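Side-chain contacts in dITP/XTP pyrophosphatase (Mycobacteroides abscessus, PDB 6WWD), which probably hydrolyses non-canonical purine nucleoside triphosphates such as XTP, dITP and ITP to their monophosphates and diphosphate, cleansing the nucleotide pool: residues A6-K11 against V36-E41; L75-D78 against M83-V86. All blocks are in the same frame, centred on the assembly; numbering follows the deposited sequence.

Overall arrangement
The two contacts lie in different parts of one HAM1-family subunit, their centres 24 Å apart and their nearest atoms about 12 Å from each other. Contact 1 is an exposed salt bridge reaching from the segment after strand 2-5, a predicted substrate-binding stretch, to the loop that follows strand 29-31. Contact 2 is a buried backbone pairing at the end of strand 67-77. Both lie in the wider surroundings of Asp72, the predicted proton acceptor and magnesium ligand: its side chain is about 10 Å from that of Glu41 in contact 1 and about 7 Å from Gly85 in contact 2. Contact 2 also adjoins the predicted substrate residue Tyr157, whose side chain is about 4 Å from that of Leu75.

Contact 1: A6-K11 against V36-E41; sequences ASRNPK and VPEYEE
Arg8 and Glu41 approach from opposite directions and form a salt bridge, the guanidinium gripping the carboxylate end-on with its two terminal nitrogens. NH1 of Arg8 donates to OE2 of Glu41 over 3.1 Å; this bond is nearly straight (163°) and uses the syn lone pair of the oxygen. NH2 of Arg8 reaches OE1 of Glu41 at 3.0 Å, a more bent bond. The two planes stand 43° apart, so the fork is twisted rather than flat. An extended chain from CG to NE lets Arg8 span the gap, and arginine suits the place because its paired N-H groups match the two oxygens of a carboxylate.

A second acid is engaged through water. Arg8 NH2 and Glu38 OE2 are 4.1 Å apart, beyond a direct salt bridge, but a water accepts from NH2 at 3.1 Å and donates to OE2 of Glu38 at 2.6 Å.

Backbone-directed bonds order the chain next to Arg8. Ser7 OG accepts from Asn9 N at 3.0 Å, forming an ST turn, and Asn9 caps the following helix by accepting from Lys11 N at its OD1. Ser7 to Lys11 belong to the predicted substrate-binding segment of this HAM1-family enzyme.

Residues 6-11 thus lead from strand 2-5 into helix 10-22, with Ala6 against strand 67-77, while Arg8 and Glu41 both pack on Leu33 in the loop beyond strand 29-31.

Contact 2: L75-D78 against M83-V86; sequences LAVD and MPGV
Two backbone hydrogen bonds join Leu75 and Val77 to Gly85 and Met83: Gly85 N to Leu75 O and Val77 N to Met83 O, each 2.9 Å long. Between them Ala76 faces Pro84 as an antiparallel non-hydrogen-bonded pair. In such a pair the register asks for no donor from the Pro84 nitrogen toward strand 67-77, which suits a residue without an N-H.

The Pro84 ring supplies the side-chain part of the contact. Its CD lies 3.3 Å from Leu75 O. The same CD is 3.7 Å from CG2 of Val77, the Val77 and Pro84 side chains crossing obliquely. Val77 holds CG2 beside its backbone N and CG1 anti to it (chi1 -179°), which brings CG2 toward the proline ring, while CB approaches Met83 O at 3.3 Å. Leu75 adds a looser apolar contact, CG to Pro84 CD at 4.5 Å.

The peptide bond before Pro84 is cis, and Gly85 next to it has a positive phi (60°), which glycine adopts with ease. Further out, Ser88 OG hydrogen-bonds both Leu75 N and Gly85 O. Strands 67-77 and 84-85 form a beta hairpin; strand 118-128 also pairs with strand 67-77, placing Phe121 against Leu75, which touches the predicted substrate-binding Tyr157 as well. Met83 packs on Asn81 of the second subunit.

Chemically the contact combines polar main chain with aliphatic side chains. The two bonds satisfy amides and carbonyls that would be costly to bury unpaired, and the valine, leucine and proline bring no further polar groups into this interior position.

Contact 1: A6-K11 against V36-E41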
loop_
_atom_site.group_PDB
_atom_site.type_symbol
_atom_site.label_atom_id
_atom_site.label_comp_id
_atom_site.label_asym_id
_atom_site.label_seq_id
_atom_site.Cartn_x
_atom_site.Cartn_y
_atom_site.Cartn_z
ATOM N N ALA D 6 -22.048 -11.240 -12.881
ATOM C CA ALA D 6 -22.488 -10.890 -11.527
ATOM C C ALA D 6 -23.040 -9.462 -11.504
ATOM O O ALA D 6 -22.518 -8.553 -10.861
ATOM C CB ALA D 6 -21.356 -11.056 -10.522
ATOM N N SER D 7 -24.137 -9.286 -12.221
ATOM C CA SER D 7 -24.767 -7.985 -12.352
ATOM C C SER D 7 -26.268 -8.178 -12.488
ATOM O O SER D 7 -26.727 -9.219 -12.966
ATOM C CB SER D 7 -24.226 -7.239 -13.576
ATOM O OG SER D 7 -24.846 -5.977 -13.738
ATOM N N ARG D 8 -27.027 -7.173 -12.045
ATOM C CA ARG D 8 -28.456 -7.101 -12.324
ATOM C C ARG D 8 -28.778 -6.122 -13.445
ATOM O O ARG D 8 -29.955 -5.853 -13.702
ATOM C CB ARG D 8 -29.219 -6.697 -11.066
ATOM C CG ARG D 8 -29.054 -7.651 -9.895
ATOM C CD ARG D 8 -29.780 -7.128 -8.671
ATOM N NE ARG D 8 -29.922 -8.187 -7.689
ATOM C CZ ARG D 8 -28.947 -8.585 -6.870
ATOM N NH1 ARG D 8 -27.757 -7.990 -6.894
ATOM N NH2 ARG D 8 -29.171 -9.573 -6.011
ATOM N N ASN D 9 -27.758 -5.542 -14.079
ATOM C CA ASN D 9 -27.948 -4.566 -15.145
ATOM C C ASN D 9 -27.915 -5.247 -16.508
ATOM O O ASN D 9 -26.829 -5.666 -16.952
ATOM C CB ASN D 9 -26.872 -3.496 -15.064
ATOM C CG ASN D 9 -27.039 -2.409 -16.104
ATOM O OD1 ASN D 9 -27.856 -2.519 -17.025
ATOM N ND2 ASN D 9 -26.249 -1.343 -15.964
ATOM N N PRO D 10 -29.040 -5.346 -17.224
ATOM C CA PRO D 10 -28.992 -5.980 -18.547
ATOM C C PRO D 10 -28.077 -5.271 -19.534
ATOM O O PRO D 10 -27.503 -5.937 -20.404
ATOM C CB PRO D 10 -30.461 -5.951 -19.003
ATOM C CG PRO D 10 -31.250 -5.922 -17.704
ATOM C CD PRO D 10 -30.419 -5.034 -16.805
ATOM N N LYS D 11 -27.874 -3.956 -19.394
ATOM C CA LYS D 11 -26.972 -3.244 -20.293
ATOM C C LYS D 11 -25.548 -3.773 -20.206
ATOM O O LYS D 11 -24.831 -3.805 -21.212
ATOM C CB LYS D 11 -27.002 -1.746 -19.979
ATOM C CG LYS D 11 -28.113 -1.019 -20.697
ATOM C CD LYS D 11 -27.919 -1.176 -22.199
ATOM C CE LYS D 11 -29.158 -0.835 -22.993
ATOM N NZ LYS D 11 -30.210 -1.915 -22.974
ATOM N N VAL D 36 -30.254 -16.692 -11.678
ATOM C CA VAL D 36 -29.839 -17.738 -10.753
ATOM C C VAL D 36 -30.435 -17.363 -9.402
ATOM O O VAL D 36 -30.776 -16.186 -9.179
ATOM C CB VAL D 36 -28.307 -17.902 -10.735
ATOM C CG1 VAL D 36 -27.830 -18.292 -12.119
ATOM C CG2 VAL D 36 -27.600 -16.614 -10.285
ATOM N N PRO D 37 -30.655 -18.331 -8.515
ATOM C CA PRO D 37 -31.214 -18.017 -7.196
ATOM C C PRO D 37 -30.402 -16.963 -6.456
ATOM O O PRO D 37 -29.173 -16.909 -6.539
ATOM C CB PRO D 37 -31.201 -19.367 -6.484
ATOM C CG PRO D 37 -31.402 -20.345 -7.609
ATOM C CD PRO D 37 -30.676 -19.778 -8.795
ATOM N N GLU D 38 -31.119 -16.109 -5.744
ATOM C CA GLU D 38 -30.488 -15.052 -4.970
ATOM C C GLU D 38 -29.538 -15.644 -3.943
ATOM O O GLU D 38 -29.821 -16.675 -3.323
ATOM C CB GLU D 38 -31.563 -14.213 -4.266
ATOM C CG GLU D 38 -31.131 -12.793 -3.955
ATOM C CD GLU D 38 -32.262 -11.963 -3.342
ATOM O OE1 GLU D 38 -33.021 -12.516 -2.517
ATOM O OE2 GLU D 38 -32.396 -10.766 -3.690
ATOM N N TYR D 39 -28.409 -14.983 -3.754
ATOM C CA TYR D 39 -27.506 -15.368 -2.685
ATOM C C TYR D 39 -26.985 -14.117 -2.005
ATOM O O TYR D 39 -27.043 -13.017 -2.554
ATOM C CB TYR D 39 -26.363 -16.244 -3.207
ATOM C CG TYR D 39 -25.525 -15.662 -4.341
ATOM C CD1 TYR D 39 -24.470 -14.781 -4.077
ATOM C CD2 TYR D 39 -25.743 -16.049 -5.661
ATOM C CE1 TYR D 39 -23.682 -14.268 -5.107
ATOM C CE2 TYR D 39 -24.953 -15.555 -6.702
ATOM C CZ TYR D 39 -23.922 -14.661 -6.414
ATOM O OH TYR D 39 -23.138 -14.169 -7.434
ATOM N N GLU D 40 -26.489 -14.300 -0.785
ATOM C CA GLU D 40 -26.040 -13.167 0.011
ATOM C C GLU D 40 -24.783 -12.549 -0.599
ATOM O O GLU D 40 -23.788 -13.241 -0.848
ATOM C CB GLU D 40 -25.775 -13.624 1.444
ATOM C CG GLU D 40 -24.991 -12.648 2.291
ATOM C CD GLU D 40 -24.665 -13.221 3.654
ATOM O OE1 GLU D 40 -25.582 -13.304 4.501
ATOM O OE2 GLU D 40 -23.495 -13.608 3.868
ATOM N N GLU D 41 -24.832 -11.243 -0.838
ATOM C CA GLU D 41 -23.712 -10.494 -1.390
ATOM C C GLU D 41 -22.989 -9.737 -0.273
ATOM O O GLU D 41 -23.567 -8.852 0.368
ATOM C CB GLU D 41 -24.204 -9.566 -2.499
ATOM C CG GLU D 41 -24.512 -10.329 -3.802
ATOM C CD GLU D 41 -25.599 -9.675 -4.643
ATOM O OE1 GLU D 41 -26.395 -10.419 -5.261
ATOM O OE2 GLU D 41 -25.664 -8.426 -4.684
HETATM O O HOH W 1 -31.988 -10.888 -6.258
#

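Contact 2: L75-D78 against M83-V86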
loop_
_atom_site.group_PDB
_atom_site.type_symbol
_atom_site.label_atom_id
_atom_site.label_comp_id
_atom_site.label_asym_id
_atom_site.label_seq_id
_atom_site.Cartn_x
_atom_site.Cartn_y
_atom_site.Cartn_z
ATOM N N LEU D 75 -13.714 5.660 -7.763
ATOM C CA LEU D 75 -12.753 6.752 -7.779
ATOM C C LEU D 75 -11.668 6.513 -6.738
ATOM O O LEU D 75 -11.968 6.161 -5.593
ATOM C CB LEU D 75 -13.469 8.083 -7.529
ATOM C CG LEU D 75 -12.663 9.381 -7.515
ATOM C CD1 LEU D 75 -12.127 9.691 -8.912
ATOM C CD2 LEU D 75 -13.597 10.495 -7.046
ATOM N N ALA D 76 -10.416 6.724 -7.127
ATOM C CA ALA D 76 -9.268 6.576 -6.237
ATOM C C ALA D 76 -8.563 7.919 -6.141
ATOM O O ALA D 76 -8.092 8.443 -7.154
ATOM C CB ALA D 76 -8.290 5.502 -6.746
ATOM N N VAL D 77 -8.474 8.465 -4.932
ATOM C CA VAL D 77 -7.890 9.785 -4.695
ATOM C C VAL D 77 -6.616 9.601 -3.872
ATOM O O VAL D 77 -6.659 9.046 -2.764
ATOM C CB VAL D 77 -8.879 10.724 -3.975
ATOM C CG1 VAL D 77 -8.260 12.093 -3.754
ATOM C CG2 VAL D 77 -10.207 10.821 -4.736
ATOM N N ASP D 78 -5.487 10.066 -4.414
ATOM C CA ASP D 78 -4.204 9.924 -3.730
ATOM C C ASP D 78 -4.270 10.431 -2.292
ATOM O O ASP D 78 -3.847 9.744 -1.347
ATOM C CB ASP D 78 -3.111 10.671 -4.504
ATOM C CG ASP D 78 -2.928 10.145 -5.922
ATOM O OD1 ASP D 78 -3.758 9.336 -6.389
ATOM O OD2 ASP D 78 -1.951 10.544 -6.589
ATOM N N MET D 83 -8.868 5.851 -1.397
ATOM C CA MET D 83 -10.316 5.925 -1.259
ATOM C C MET D 83 -10.816 7.105 -2.111
ATOM O O MET D 83 -10.022 7.906 -2.589
ATOM C CB MET D 83 -10.700 6.070 0.218
ATOM C CG MET D 83 -10.173 4.937 1.131
ATOM S SD MET D 83 -10.720 3.295 0.583
ATOM C CE MET D 83 -12.428 3.337 1.150
ATOM N N PRO D 84 -12.131 7.241 -2.341
ATOM C CA PRO D 84 -13.297 6.473 -1.891
ATOM C C PRO D 84 -13.246 4.983 -2.217
ATOM O O PRO D 84 -13.890 4.235 -1.506
ATOM C CB PRO D 84 -14.458 7.142 -2.630
ATOM C CG PRO D 84 -14.009 8.543 -2.834
ATOM C CD PRO D 84 -12.542 8.394 -3.168
ATOM N N GLY D 85 -12.497 4.575 -3.240
ATOM C CA GLY D 85 -12.324 3.147 -3.485
ATOM C C GLY D 85 -13.667 2.494 -3.742
ATOM O O GLY D 85 -14.531 3.060 -4.415
ATOM N N VAL D 86 -13.869 1.296 -3.182
ATOM C CA VAL D 86 -15.111 0.563 -3.431
ATOM C C VAL D 86 -16.283 1.130 -2.643
ATOM O O VAL D 86 -17.420 0.666 -2.828
ATOM C CB VAL D 86 -14.920 -0.948 -3.174
ATOM C CG1 VAL D 86 -13.733 -1.484 -4.001
ATOM C CG2 VAL D 86 -14.731 -1.235 -1.699
#